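Endo-1,4-beta-xylanase C (Paenibacillus barcinonensis, PDB 4XUR) hydrolyses internal beta-1,4-xylosidic linkages in xylan, the piece described here being its second CBM22 module, a xylan-binding beta-sandwich domain caught with xylotetraose. Local coordinates at residues S40-N45 against M83-P88; R55-H60 against S154-T159; I131-S136 against S140-Y145. One frame throughout, in Å; residues are numbered along the deposited sequence.

Interaction 1. Residues S40-N45 against M83-P88; sequences SGIGHN and MYDEGP
Two loops at one end of the CBM22 beta-sandwich meet here, the turn after strand 35-40 and the loop after strand 75-83, and Ile42 and Met83 carry the contact. The evidence is a small apolar touch: the CG2 methyl of Ile42 lies 3.9 Å from the CE methyl of Met83, and the two side chains cross at about a right angle. On Ile42, CG2 stands anti to the backbone N, the branch turned to the methionine, whereas Met83 reaches it by bending at both chi2 (-87°) and chi3 (-79°), which brings CE against that methyl. The other arm of Ile42 ends near a charge, its CD1 standing 4.4 Å from Asp85 OD2, a looser approach than the methyl pair. Further along the second loop, Tyr84 OH donates to Pro88 O (2.9 Å), the donor sitting above the carbonyl plane.

Only 76 Å² is buried, so the two loops touch lightly. Tyr165 of strand 164-173 touches both Ile42 and Met83, and Asp85 as well, while the backbone of Met83 pairs with that same strand. Close by, His44 N bonds to the calcium ligand Asp167, which ties the first loop to strand 164-173, beside the calcium site.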
loop_
_atom_site.group_PDB
_atom_site.type_symbol
_atom_site.label_atom_id
_atom_site.label_comp_id
_atom_site.label_asym_id
_atom_site.label_seq_id
_atom_site.Cartn_x
_atom_site.Cartn_y
_atom_site.Cartn_z
ATOM N N SER A 40 17.688 1.710 -5.285
ATOM C CA SER A 40 17.896 2.309 -6.575
ATOM C C SER A 40 18.283 1.245 -7.629
ATOM O O SER A 40 18.827 0.195 -7.302
ATOM C CB SER A 40 18.959 3.433 -6.481
ATOM O OG SER A 40 20.263 2.859 -6.434
ATOM N N GLY A 41 17.993 1.549 -8.876
ATOM C CA GLY A 41 18.154 0.624 -9.989
ATOM C C GLY A 41 16.960 -0.229 -10.272
ATOM O O GLY A 41 16.972 -1.059 -11.175
ATOM N N ILE A 42 15.876 -0.023 -9.494
ATOM C CA ILE A 42 14.592 -0.715 -9.709
ATOM C C ILE A 42 13.515 0.361 -9.484
ATOM O O ILE A 42 13.483 0.995 -8.416
ATOM C CB ILE A 42 14.341 -1.865 -8.709
ATOM C CG1 ILE A 42 15.281 -3.057 -9.016
ATOM C CG2 ILE A 42 12.872 -2.305 -8.776
ATOM C CD1 ILE A 42 14.913 -3.826 -10.247
ATOM N N GLY A 43 12.681 0.560 -10.504
ATOM C CA GLY A 43 11.704 1.617 -10.502
ATOM C C GLY A 43 10.695 1.519 -11.633
ATOM O O GLY A 43 10.946 0.824 -12.607
ATOM N N HIS A 44 9.533 2.180 -11.498
ATOM C CA HIS A 44 8.583 2.276 -12.592
ATOM C C HIS A 44 8.967 3.446 -13.487
ATOM O O HIS A 44 8.839 4.606 -13.104
ATOM C CB HIS A 44 7.101 2.475 -12.114
ATOM C CG HIS A 44 6.129 2.679 -13.233
ATOM N ND1 HIS A 44 5.921 1.764 -14.268
ATOM C CD2 HIS A 44 5.286 3.713 -13.470
ATOM C CE1 HIS A 44 4.974 2.239 -15.076
ATOM N NE2 HIS A 44 4.597 3.425 -14.623
ATOM N N ASN A 45 9.555 3.125 -14.635
ATOM C CA ASN A 45 10.098 4.140 -15.538
ATOM C C ASN A 45 10.997 5.160 -14.793
ATOM O O ASN A 45 10.956 6.372 -15.042
ATOM C CB ASN A 45 8.972 4.875 -16.270
ATOM C CG ASN A 45 8.159 3.998 -17.230
ATOM O OD1 ASN A 45 6.954 4.171 -17.353
ATOM N ND2 ASN A 45 8.803 3.099 -17.933
ATOM N N MET A 83 5.196 -4.104 -8.523
ATOM C CA MET A 83 5.976 -5.147 -9.255
ATOM C C MET A 83 6.575 -6.136 -8.267
ATOM O O MET A 83 6.944 -5.774 -7.162
ATOM C CB MET A 83 7.028 -4.485 -10.147
ATOM C CG MET A 83 7.783 -5.447 -11.098
ATOM S SD MET A 83 9.229 -6.204 -10.327
ATOM C CE MET A 83 10.373 -4.844 -10.463
ATOM N N TYR A 84 6.713 -7.418 -8.727
ATOM C CA TYR A 84 7.472 -8.433 -7.999
ATOM C C TYR A 84 8.365 -9.182 -9.033
ATOM O O TYR A 84 8.001 -9.310 -10.138
ATOM C CB TYR A 84 6.526 -9.375 -7.239
ATOM C CG TYR A 84 5.840 -10.475 -8.047
ATOM C CD1 TYR A 84 4.718 -10.195 -8.848
ATOM C CD2 TYR A 84 6.349 -11.762 -8.053
ATOM C CE1 TYR A 84 4.063 -11.189 -9.549
ATOM C CE2 TYR A 84 5.703 -12.774 -8.780
ATOM C CZ TYR A 84 4.641 -12.493 -9.568
ATOM O OH TYR A 84 4.025 -13.497 -10.289
ATOM N N ASP A 85 9.535 -9.616 -8.580
ATOM C CA ASP A 85 10.462 -10.340 -9.489
ATOM C C ASP A 85 11.109 -11.623 -8.870
ATOM O O ASP A 85 12.228 -11.956 -9.221
ATOM C CB ASP A 85 11.517 -9.363 -10.063
ATOM C CG ASP A 85 12.428 -8.736 -9.022
ATOM O OD1 ASP A 85 12.614 -9.315 -7.906
ATOM O OD2 ASP A 85 13.001 -7.647 -9.311
ATOM N N GLU A 86 10.359 -12.332 -8.030
ATOM C CA GLU A 86 10.700 -13.702 -7.630
ATOM C C GLU A 86 9.484 -14.529 -7.246
ATOM O O GLU A 86 8.474 -14.011 -6.804
ATOM C CB GLU A 86 11.788 -13.695 -6.546
ATOM C CG GLU A 86 11.363 -13.229 -5.189
ATOM C CD GLU A 86 12.475 -13.298 -4.166
ATOM O OE1 GLU A 86 13.533 -12.649 -4.368
ATOM O OE2 GLU A 86 12.272 -13.984 -3.148
ATOM N N GLY A 87 9.567 -15.838 -7.407
ATOM C CA GLY A 87 8.499 -16.722 -6.975
ATOM C C GLY A 87 7.542 -17.147 -8.104
ATOM O O GLY A 87 8.003 -17.494 -9.194
ATOM N N PRO A 88 6.217 -17.078 -7.873
ATOM C CA PRO A 88 5.285 -17.633 -8.818
ATOM C C PRO A 88 5.250 -16.837 -10.104
ATOM O O PRO A 88 5.877 -15.767 -10.206
ATOM C CB PRO A 88 3.929 -17.512 -8.109
ATOM C CG PRO A 88 4.114 -16.324 -7.180
ATOM C CD PRO A 88 5.545 -16.450 -6.720
#

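Interaction 2. Residues R55-H60 against S154-T159; sequences RSETYH and SEVTET. With XYP (beta-D-xylopyranose), chain D.
Val156 places CG1 anti to its backbone N (chi1 176°), leaving CG2 to lie beside Glu57 and Thr58, while Glu57, bent at chi2 (-70°), swings its carboxylate back to meet that methyl although its CB points away. The resulting approach is Glu57 OE1 to Val156 CG2 at 3.8 Å, with the two side chains crossing at about a right angle. Thr58 CG2 adds a looser apolar neighbour, 4.3 Å from Val156 CG2.

Glu57 also sits behind the sugar platform. Its CB rests against one face of the Tyr59 ring, offset toward the rim, and over the centre of the His60 ring. The opposite face of Tyr59 carries the chain D xylose, whose C3 lies 3.7 Å above the ring plane near its centre, a CH-pi arrangement characteristic of carbohydrate-binding modules. An alanine at Tyr59 would remove this platform and would probably leave the xylose without its stacking surface and Glu57 CB without the ring it packs on.

The type I turn from Glu57 to His60 has a weak backbone bond of its own, from His60 N to Glu57 O, and the two residues before it bind its last residue. Arg55 grips His60 O side-on, through NE (2.8 Å) and NH2 (3.0 Å) to the one oxygen, and Ser56 N donates to His60 ND1 almost straight (173°). Arg55 NH1 continues to the carbonyls of Asp160 and Ile162, joining this loop, which leads from strand 48-53 to strand 63-65, to the long one between strands 139-147 and 164-173.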
loop_
_atom_site.group_PDB
_atom_site.type_symbol
_atom_site.label_atom_id
_atom_site.label_comp_id
_atom_site.label_asym_id
_atom_site.label_seq_id
_atom_site.Cartn_x
_atom_site.Cartn_y
_atom_site.Cartn_z
ATOM N N ARG A 55 8.793 -10.360 4.449
ATOM C CA ARG A 55 7.379 -10.510 4.751
ATOM C C ARG A 55 7.146 -11.935 5.292
ATOM O O ARG A 55 7.638 -12.888 4.727
ATOM C CB ARG A 55 6.519 -10.237 3.511
ATOM C CG ARG A 55 6.767 -8.878 2.823
ATOM C CD ARG A 55 5.970 -8.735 1.500
ATOM N NE ARG A 55 4.494 -8.760 1.745
ATOM C CZ ARG A 55 3.635 -9.600 1.180
ATOM N NH1 ARG A 55 4.009 -10.508 0.324
ATOM N NH2 ARG A 55 2.316 -9.547 1.518
ATOM N N SER A 56 6.417 -12.033 6.385
ATOM C CA SER A 56 6.075 -13.382 6.937
ATOM C C SER A 56 4.577 -13.422 7.290
ATOM O O SER A 56 4.127 -14.314 8.049
ATOM C CB SER A 56 6.944 -13.687 8.147
ATOM O OG SER A 56 6.763 -12.835 9.244
ATOM N N GLU A 57 3.824 -12.475 6.750
ATOM C CA GLU A 57 2.379 -12.523 6.757
ATOM C C GLU A 57 1.850 -11.896 5.456
ATOM O O GLU A 57 2.557 -11.127 4.771
ATOM C CB GLU A 57 1.807 -11.765 7.972
ATOM C CG GLU A 57 2.271 -12.174 9.355
ATOM C CD GLU A 57 1.779 -13.540 9.835
ATOM O OE1 GLU A 57 0.914 -14.156 9.209
ATOM O OE2 GLU A 57 2.331 -14.028 10.879
ATOM N N THR A 58 0.623 -12.264 5.069
ATOM C CA THR A 58 0.028 -11.720 3.842
ATOM C C THR A 58 -0.157 -10.239 4.046
ATOM O O THR A 58 -0.083 -9.467 3.090
ATOM C CB THR A 58 -1.403 -12.283 3.530
ATOM O OG1 THR A 58 -2.269 -11.995 4.642
ATOM C CG2 THR A 58 -1.373 -13.774 3.265
ATOM N N TYR A 59 -0.404 -9.858 5.309
ATOM C CA TYR A 59 -0.696 -8.460 5.642
ATOM C C TYR A 59 0.530 -7.532 5.823
ATOM O O TYR A 59 0.347 -6.311 6.032
ATOM C CB TYR A 59 -1.635 -8.398 6.856
ATOM C CG TYR A 59 -1.118 -8.954 8.139
ATOM C CD1 TYR A 59 -0.261 -8.218 8.951
ATOM C CD2 TYR A 59 -1.507 -10.237 8.580
ATOM C CE1 TYR A 59 0.212 -8.737 10.158
ATOM C CE2 TYR A 59 -1.041 -10.754 9.801
ATOM C CZ TYR A 59 -0.188 -9.990 10.577
ATOM O OH TYR A 59 0.294 -10.482 11.795
ATOM N N HIS A 60 1.731 -8.080 5.751
ATOM C CA HIS A 60 2.949 -7.273 5.674
ATOM C C HIS A 60 3.023 -6.556 4.332
ATOM O O HIS A 60 2.840 -7.156 3.275
ATOM C CB HIS A 60 4.202 -8.148 5.903
ATOM C CG HIS A 60 4.298 -8.685 7.266
ATOM N ND1 HIS A 60 5.259 -9.615 7.642
ATOM C CD2 HIS A 60 3.600 -8.401 8.380
ATOM C CE1 HIS A 60 5.106 -9.890 8.930
ATOM N NE2 HIS A 60 4.115 -9.166 9.402
ATOM N N SER A 154 -1.994 -19.380 10.164
ATOM C CA SER A 154 -2.067 -20.837 10.057
ATOM C C SER A 154 -1.724 -21.382 8.651
ATOM O O SER A 154 -1.005 -22.336 8.529
ATOM C CB SER A 154 -3.496 -21.276 10.405
ATOM O OG SER A 154 -4.431 -20.359 9.827
ATOM N N GLU A 155 -2.251 -20.743 7.607
ATOM C CA GLU A 155 -2.168 -21.194 6.205
ATOM C C GLU A 155 -1.180 -20.380 5.293
ATOM O O GLU A 155 -1.064 -20.643 4.125
ATOM C CB GLU A 155 -3.573 -21.077 5.560
ATOM C CG GLU A 155 -4.628 -22.092 5.999
ATOM C CD GLU A 155 -5.572 -22.461 4.845
ATOM O OE1 GLU A 155 -6.460 -21.668 4.446
ATOM O OE2 GLU A 155 -5.431 -23.573 4.319
ATOM N N VAL A 156 -0.481 -19.379 5.837
ATOM C CA VAL A 156 0.374 -18.482 4.977
ATOM C C VAL A 156 1.451 -19.333 4.312
ATOM O O VAL A 156 2.030 -20.235 4.944
ATOM C CB VAL A 156 0.991 -17.332 5.824
ATOM C CG1 VAL A 156 1.936 -16.479 4.989
ATOM C CG2 VAL A 156 -0.116 -16.463 6.375
ATOM N N THR A 157 1.753 -19.035 3.069
ATOM C CA THR A 157 2.775 -19.795 2.301
ATOM C C THR A 157 3.898 -18.882 1.792
ATOM O O THR A 157 3.875 -17.686 1.986
ATOM C CB THR A 157 2.145 -20.434 1.060
ATOM O OG1 THR A 157 1.668 -19.389 0.208
ATOM C CG2 THR A 157 0.981 -21.291 1.444
ATOM N N GLU A 158 4.884 -19.493 1.178
ATOM C CA GLU A 158 5.928 -18.774 0.446
ATOM C C GLU A 158 5.451 -17.818 -0.623
ATOM O O GLU A 158 5.954 -16.659 -0.697
ATOM C CB GLU A 158 6.785 -19.789 -0.259
ATOM C CG GLU A 158 7.725 -19.186 -1.342
ATOM C CD GLU A 158 8.903 -20.057 -1.665
ATOM O OE1 GLU A 158 9.864 -19.522 -2.295
ATOM O OE2 GLU A 158 8.947 -21.235 -1.277
ATOM N N THR A 159 4.565 -18.277 -1.491
ATOM C CA THR A 159 4.081 -17.517 -2.639
ATOM C C THR A 159 3.326 -16.279 -2.154
ATOM O O THR A 159 3.357 -15.226 -2.792
ATOM C CB THR A 159 3.142 -18.366 -3.533
ATOM O OG1 THR A 159 2.232 -19.124 -2.723
ATOM C CG2 THR A 159 3.932 -19.350 -4.358
HETATM C C1 XYP D . -2.564 -6.720 11.857
HETATM C C2 XYP D . -3.545 -7.825 12.097
HETATM C C3 XYP D . -4.013 -8.461 10.823
HETATM C C4 XYP D . -4.495 -7.364 9.852
HETATM C C5 XYP D . -3.452 -6.267 9.709
HETATM O O2 XYP D . -2.914 -8.842 12.955
HETATM O O3 XYP D . -5.095 -9.354 11.059
HETATM O O4 XYP D . -4.722 -7.942 8.602
HETATM O O5 XYP D . -3.151 -5.712 10.979
#

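Interaction 3. Residues I131-S136 against S140-Y145; sequences IVPAES and SGLRMY. With XYP (beta-D-xylopyranose), chain B.
Leu142 of strand 139-147 packs against Val132 and Pro133 in the loop before it, and a single methyl does the touching. CD1 of Leu142 lies 3.7 Å from Pro133 CD and 4.2 Å from Val132 CG1; the leucine meets the valine at about a right angle and the proline ring obliquely. With CG anti to the backbone N (chi1 -173°), Leu142 extends toward the loop. Leu142 and Val132 are both buried, and Leu67 and Leu70 also touch the valine. The loose side lies beyond the proline, where Glu135 and Ser136 are exposed and Glu135 pairs with Lys72 in a salt bridge.

At the start of the strand Ser140 and Gly141 both pair with Glu100 in a classic beta bulge. Farther along, Tyr145 belongs to the glycan pocket: its OH donates to O2 of the chain B xylose (3.0 Å), and Arg31 makes a cation-pi contact with the ring.

Chemically, the contact is apolar and undirected, resting on van der Waals fit about one methyl, whereas the strand's directional polar bonds come from other residues, among them Arg143 to Glu65, Glu98 and Glu100 and Tyr145 to the xylose, which also hydrogen-bonds to Glu147 OE1.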
loop_
_atom_site.group_PDB
_atom_site.type_symbol
_atom_site.label_atom_id
_atom_site.label_comp_id
_atom_site.label_asym_id
_atom_site.label_seq_id
_atom_site.Cartn_x
_atom_site.Cartn_y
_atom_site.Cartn_z
ATOM N N ILE A 131 -13.735 6.653 -0.538
ATOM C CA ILE A 131 -14.474 7.625 0.250
ATOM C C ILE A 131 -13.640 7.848 1.533
ATOM O O ILE A 131 -13.191 6.898 2.204
ATOM C CB ILE A 131 -15.898 7.019 0.563
ATOM C CG1 ILE A 131 -16.738 7.110 -0.677
ATOM C CG2 ILE A 131 -16.575 7.713 1.761
ATOM C CD1 ILE A 131 -17.828 6.089 -0.741
ATOM N N VAL A 132 -13.480 9.116 1.884
ATOM C CA VAL A 132 -12.895 9.511 3.144
ATOM C C VAL A 132 -14.099 9.714 4.076
ATOM O O VAL A 132 -14.922 10.601 3.772
ATOM C CB VAL A 132 -12.082 10.833 2.970
ATOM C CG1 VAL A 132 -11.330 11.173 4.200
ATOM C CG2 VAL A 132 -11.062 10.649 1.833
ATOM N N PRO A 133 -14.198 8.941 5.152
ATOM C CA PRO A 133 -15.368 9.133 6.070
ATOM C C PRO A 133 -15.473 10.551 6.647
ATOM O O PRO A 133 -14.427 11.231 6.790
ATOM C CB PRO A 133 -15.125 8.128 7.155
ATOM C CG PRO A 133 -14.246 7.072 6.552
ATOM C CD PRO A 133 -13.367 7.849 5.605
ATOM N N ALA A 134 -16.706 10.960 7.000
ATOM C CA ALA A 134 -16.973 12.357 7.445
ATOM C C ALA A 134 -16.468 12.555 8.891
ATOM O O ALA A 134 -16.218 11.607 9.629
ATOM C CB ALA A 134 -18.430 12.685 7.316
ATOM N N GLU A 135 -16.311 13.835 9.275
ATOM C CA GLU A 135 -15.824 14.203 10.611
ATOM C C GLU A 135 -16.592 13.539 11.717
ATOM O O GLU A 135 -16.019 13.031 12.684
ATOM C CB GLU A 135 -15.873 15.758 10.699
ATOM C CG GLU A 135 -15.589 16.311 12.097
ATOM C CD GLU A 135 -14.236 16.006 12.626
ATOM O OE1 GLU A 135 -14.193 15.639 13.827
ATOM O OE2 GLU A 135 -13.246 16.113 11.863
ATOM N N SER A 136 -17.912 13.566 11.556
ATOM C CA SER A 136 -18.816 13.066 12.582
ATOM C C SER A 136 -18.626 11.573 12.828
ATOM O O SER A 136 -19.224 11.050 13.794
ATOM C CB SER A 136 -20.271 13.457 12.258
ATOM O OG SER A 136 -20.597 13.204 10.902
ATOM N N SER A 140 -9.866 9.176 12.713
ATOM C CA SER A 140 -8.622 9.783 13.178
ATOM C C SER A 140 -7.344 9.273 12.490
ATOM O O SER A 140 -6.252 9.841 12.724
ATOM C CB SER A 140 -8.486 9.664 14.698
ATOM O OG SER A 140 -8.468 8.295 15.120
ATOM N N GLY A 141 -7.460 8.238 11.712
ATOM C CA GLY A 141 -6.396 7.727 10.779
ATOM C C GLY A 141 -6.942 7.000 9.581
ATOM O O GLY A 141 -7.947 6.290 9.664
ATOM N N LEU A 142 -6.332 7.227 8.424
ATOM C CA LEU A 142 -6.691 6.541 7.219
ATOM C C LEU A 142 -5.400 6.350 6.414
ATOM O O LEU A 142 -4.872 7.311 5.850
ATOM C CB LEU A 142 -7.709 7.376 6.403
ATOM C CG LEU A 142 -8.355 6.760 5.133
ATOM C CD1 LEU A 142 -9.759 7.356 4.865
ATOM C CD2 LEU A 142 -7.516 6.925 3.907
ATOM N N ARG A 143 -4.943 5.117 6.347
ATOM C CA ARG A 143 -3.608 4.833 5.792
ATOM C C ARG A 143 -3.769 3.898 4.648
ATOM O O ARG A 143 -4.444 2.849 4.741
ATOM C CB ARG A 143 -2.726 4.210 6.875
ATOM C CG ARG A 143 -2.640 4.981 8.164
ATOM C CD ARG A 143 -3.297 4.273 9.328
ATOM N NE ARG A 143 -3.435 5.139 10.537
ATOM C CZ ARG A 143 -3.661 4.743 11.764
ATOM N NH1 ARG A 143 -3.802 3.471 12.107
ATOM N NH2 ARG A 143 -3.716 5.660 12.719
ATOM N N MET A 144 -3.154 4.260 3.547
ATOM C CA MET A 144 -3.157 3.375 2.388
ATOM C C MET A 144 -2.030 2.356 2.521
ATOM O O MET A 144 -0.982 2.667 3.019
ATOM C CB MET A 144 -3.039 4.137 1.107
ATOM C CG MET A 144 -1.709 4.839 0.882
ATOM S SD MET A 144 -1.713 5.604 -0.753
ATOM C CE MET A 144 -1.782 4.130 -1.774
ATOM N N TYR A 145 -2.236 1.118 2.048
ATOM C CA TYR A 145 -1.167 0.146 2.057
ATOM C C TYR A 145 -1.332 -0.888 0.970
ATOM O O TYR A 145 -2.447 -1.002 0.404
ATOM C CB TYR A 145 -1.000 -0.531 3.444
ATOM C CG TYR A 145 -2.100 -1.423 3.934
ATOM C CD1 TYR A 145 -3.181 -0.875 4.596
ATOM C CD2 TYR A 145 -2.009 -2.826 3.846
ATOM C CE1 TYR A 145 -4.183 -1.682 5.100
ATOM C CE2 TYR A 145 -3.010 -3.655 4.341
ATOM C CZ TYR A 145 -4.076 -3.073 4.995
ATOM O OH TYR A 145 -5.100 -3.857 5.525
HETATM C C1 XYP B . -5.800 -7.368 7.898
HETATM C C2 XYP B . -5.612 -7.529 6.389
HETATM C C3 XYP B . -6.818 -7.023 5.606
HETATM C C4 XYP B . -8.112 -7.633 6.194
HETATM C C5 XYP B . -8.166 -7.467 7.715
HETATM O O2 XYP B . -4.489 -6.764 5.973
HETATM O O3 XYP B . -6.721 -7.376 4.248
HETATM O O4 XYP B . -9.220 -6.930 5.585
HETATM O O5 XYP B . -7.029 -8.059 8.309
#

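From the N terminus, strand 35-40 leads into the first half of interaction 1, and residues 55-60 open interaction 2 before residues 83-88 close interaction 1. The two contacts therefore cross along the chain, and they touch in space where Pro88 CD meets Thr159 CG2 at 4.1 Å. Interaction 3 follows, closing a short connection between strands 124-131 and 139-147; it lies wholly within the span that residues 154-159 finally close. Interactions 1 and 3 fall on opposite sides of the chain's centre, their own centres about 30 Å apart. Interactions 2 and 3 each contribute a tyrosine to the glycan pocket, Tyr59 and Tyr145, while interaction 1 stays by the calcium end.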